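Long-range contact in carbonic anhydrase (Coccomyxa sp. PA, PDB 3UCJ), which probably catalyses the reversible hydration of carbon dioxide to hydrogencarbonate, as a zinc-dependent beta-class carbonic anhydrase: residues V71-S76 with E159-N164. Sequence-based numbering, arbitrary orientation.
With AZM (5-acetamido-1,3,4-thiadiazole-2-sulfonamide), chain D.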
loop_
_atom_site.group_PDB
_atom_site.type_symbol
_atom_site.label_atom_id
_atom_site.label_comp_id
_atom_site.label_asym_id
_atom_site.label_seq_id
_atom_site.Cartn_x
_atom_site.Cartn_y
_atom_site.Cartn_z
ATOM N N VAL A 71 -3.468 -13.897 0.116
ATOM C CA VAL A 71 -2.477 -14.935 0.509
ATOM C C VAL A 71 -2.135 -14.915 1.981
ATOM O O VAL A 71 -1.582 -13.932 2.544
ATOM C CB VAL A 71 -1.169 -14.743 -0.404
ATOM C CG1 VAL A 71 0.030 -15.514 0.261
ATOM C CG2 VAL A 71 -1.472 -15.071 -1.877
ATOM N N GLY A 72 -2.466 -16.013 2.683
ATOM C CA GLY A 72 -2.263 -16.027 4.119
ATOM C C GLY A 72 -3.329 -15.393 5.014
ATOM O O GLY A 72 -3.115 -15.326 6.184
ATOM N N ASN A 73 -4.477 -14.892 4.494
ATOM C CA ASN A 73 -5.510 -14.396 5.339
ATOM C C ASN A 73 -5.041 -13.348 6.337
ATOM O O ASN A 73 -5.308 -13.373 7.526
ATOM C CB ASN A 73 -6.393 -15.532 5.977
ATOM C CG ASN A 73 -5.621 -16.573 6.800
ATOM O OD1 ASN A 73 -5.303 -17.675 6.293
ATOM N ND2 ASN A 73 -5.430 -16.296 8.069
ATOM N N LEU A 74 -4.337 -12.368 5.802
ATOM C CA LEU A 74 -3.682 -11.397 6.636
ATOM C C LEU A 74 -4.558 -10.109 6.721
ATOM O O LEU A 74 -5.187 -9.743 5.763
ATOM C CB LEU A 74 -2.407 -10.951 5.928
ATOM C CG LEU A 74 -1.393 -12.129 5.760
ATOM C CD1 LEU A 74 -0.138 -11.464 5.241
ATOM C CD2 LEU A 74 -0.971 -12.746 7.112
ATOM N N VAL A 75 -4.454 -9.437 7.837
ATOM C CA VAL A 75 -5.224 -8.190 8.084
ATOM C C VAL A 75 -4.256 -7.155 8.602
ATOM O O VAL A 75 -3.668 -7.297 9.707
ATOM C CB VAL A 75 -6.303 -8.482 9.184
ATOM C CG1 VAL A 75 -7.095 -7.160 9.584
ATOM C CG2 VAL A 75 -7.206 -9.570 8.722
ATOM N N SER A 76 -4.073 -6.043 7.854
ATOM C CA SER A 76 -3.267 -5.010 8.354
ATOM C C SER A 76 -4.040 -3.685 8.189
ATOM O O SER A 76 -4.675 -3.492 7.153
ATOM C CB SER A 76 -2.029 -4.859 7.398
ATOM O OG SER A 76 -1.313 -3.674 7.748
ATOM N N GLU A 159 -4.751 -16.426 15.354
ATOM C CA GLU A 159 -4.884 -15.603 16.532
ATOM C C GLU A 159 -4.436 -14.181 16.317
ATOM O O GLU A 159 -5.054 -13.237 16.837
ATOM C CB GLU A 159 -4.137 -16.204 17.781
ATOM C CG GLU A 159 -4.477 -15.273 18.984
ATOM C CD GLU A 159 -4.085 -15.769 20.385
ATOM O OE1 GLU A 159 -3.506 -16.894 20.478
ATOM O OE2 GLU A 159 -4.309 -14.973 21.341
ATOM N N ALA A 160 -3.305 -13.981 15.621
ATOM C CA ALA A 160 -2.811 -12.633 15.437
ATOM C C ALA A 160 -3.791 -11.855 14.545
ATOM O O ALA A 160 -3.962 -10.658 14.769
ATOM C CB ALA A 160 -1.450 -12.710 14.703
ATOM N N GLN A 161 -4.386 -12.522 13.542
ATOM C CA GLN A 161 -5.233 -11.787 12.586
ATOM C C GLN A 161 -6.556 -11.481 13.289
ATOM O O GLN A 161 -7.141 -10.413 13.069
ATOM C CB GLN A 161 -5.429 -12.509 11.233
ATOM C CG GLN A 161 -4.083 -12.825 10.522
ATOM C CD GLN A 161 -3.071 -11.634 10.495
ATOM O OE1 GLN A 161 -3.475 -10.456 10.313
ATOM N NE2 GLN A 161 -1.717 -11.945 10.708
ATOM N N VAL A 162 -6.967 -12.340 14.211
ATOM C CA VAL A 162 -8.142 -11.972 15.048
ATOM C C VAL A 162 -7.860 -10.772 15.862
ATOM O O VAL A 162 -8.718 -9.818 15.938
ATOM C CB VAL A 162 -8.617 -13.169 15.953
ATOM C CG1 VAL A 162 -9.572 -12.664 17.075
ATOM C CG2 VAL A 162 -9.244 -14.193 15.070
ATOM N N PHE A 163 -6.668 -10.710 16.475
ATOM C CA PHE A 163 -6.320 -9.503 17.231
ATOM C C PHE A 163 -6.301 -8.262 16.322
ATOM O O PHE A 163 -6.814 -7.145 16.680
ATOM C CB PHE A 163 -4.894 -9.680 17.898
ATOM C CG PHE A 163 -4.477 -8.503 18.738
ATOM C CD1 PHE A 163 -4.660 -8.566 20.132
ATOM C CD2 PHE A 163 -3.844 -7.381 18.187
ATOM C CE1 PHE A 163 -4.271 -7.530 20.964
ATOM C CE2 PHE A 163 -3.439 -6.255 19.030
ATOM C CZ PHE A 163 -3.677 -6.334 20.430
ATOM N N ASN A 164 -5.727 -8.437 15.126
ATOM C CA ASN A 164 -5.673 -7.262 14.227
ATOM C C ASN A 164 -7.089 -6.755 13.847
ATOM O O ASN A 164 -7.299 -5.556 13.757
ATOM C CB ASN A 164 -4.895 -7.624 12.936
ATOM C CG ASN A 164 -3.383 -7.719 13.240
ATOM O OD1 ASN A 164 -2.962 -7.184 14.256
ATOM N ND2 ASN A 164 -2.623 -8.517 12.477
HETATM C C1 AZM D . 0.003 -20.497 -0.599
HETATM C C2 AZM D . 2.363 -20.103 -0.939
HETATM C C3 AZM D . 4.115 -18.485 -0.911
HETATM C C4 AZM D . 5.495 -18.110 -1.419
HETATM N N1 AZM D . -2.204 -21.088 0.974
HETATM N N2 AZM D . 2.022 -21.436 -0.937
HETATM N N3 AZM D . 0.567 -21.697 -0.740
HETATM N N4 AZM D . 3.745 -19.766 -0.981
HETATM O O1 AZM D . -2.451 -20.655 -1.478
HETATM O O2 AZM D . -1.771 -18.947 0.080
HETATM O O3 AZM D . 3.307 -17.638 -0.446
HETATM S S1 AZM D . -1.721 -20.382 -0.356
HETATM S S2 AZM D . 1.033 -19.055 -0.759
#
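In this beta-carbonic anhydrase fold, the loop that leaves strand 65-70 for helix 80-92 is pinned to helix 146-167 through Gln161 and Val75. The amide N of Val75 donates a hydrogen bond to Gln161 OE1, 2.9 Å long and moderately bent at 152°. It reaches the oxygen from above the plane of the side-chain carbonyl. Asn164 ND2, one helical turn on, donates to the same OE1 from the opposite face, so two N-H groups grip this buried oxygen. Gln161 NE2 is held by Asn157 on the same helix, which fixes the rotation of the amide. With CG anti to the carbonyl carbon (chi1 -57°), Gln161 CG lies 3.3 Å from Asn73 O. A bend at chi2 then brings OE1 to Val75 N. The Asn73 carbonyl oxygen is buried without a polar partner. Leu74 CD2 packs against Gln161 NE2 at 3.8 Å, while its side chain also meets helix 128-135.

The loop start belongs to the active site. Val71 CG1 touches the thiadiazole sulfur S2 of acetazolamide at 3.8 Å, and the Asn73 side chain lies about 5 Å from the zinc ion. At the backbone angles of Gly72 a CB would be jammed against the carbonyl O of Val71, and Gly72 O accepts a hydrogen bond from Asn157. At the far end, Val75 CG1 rests 4.0 Å from Asn164 CB.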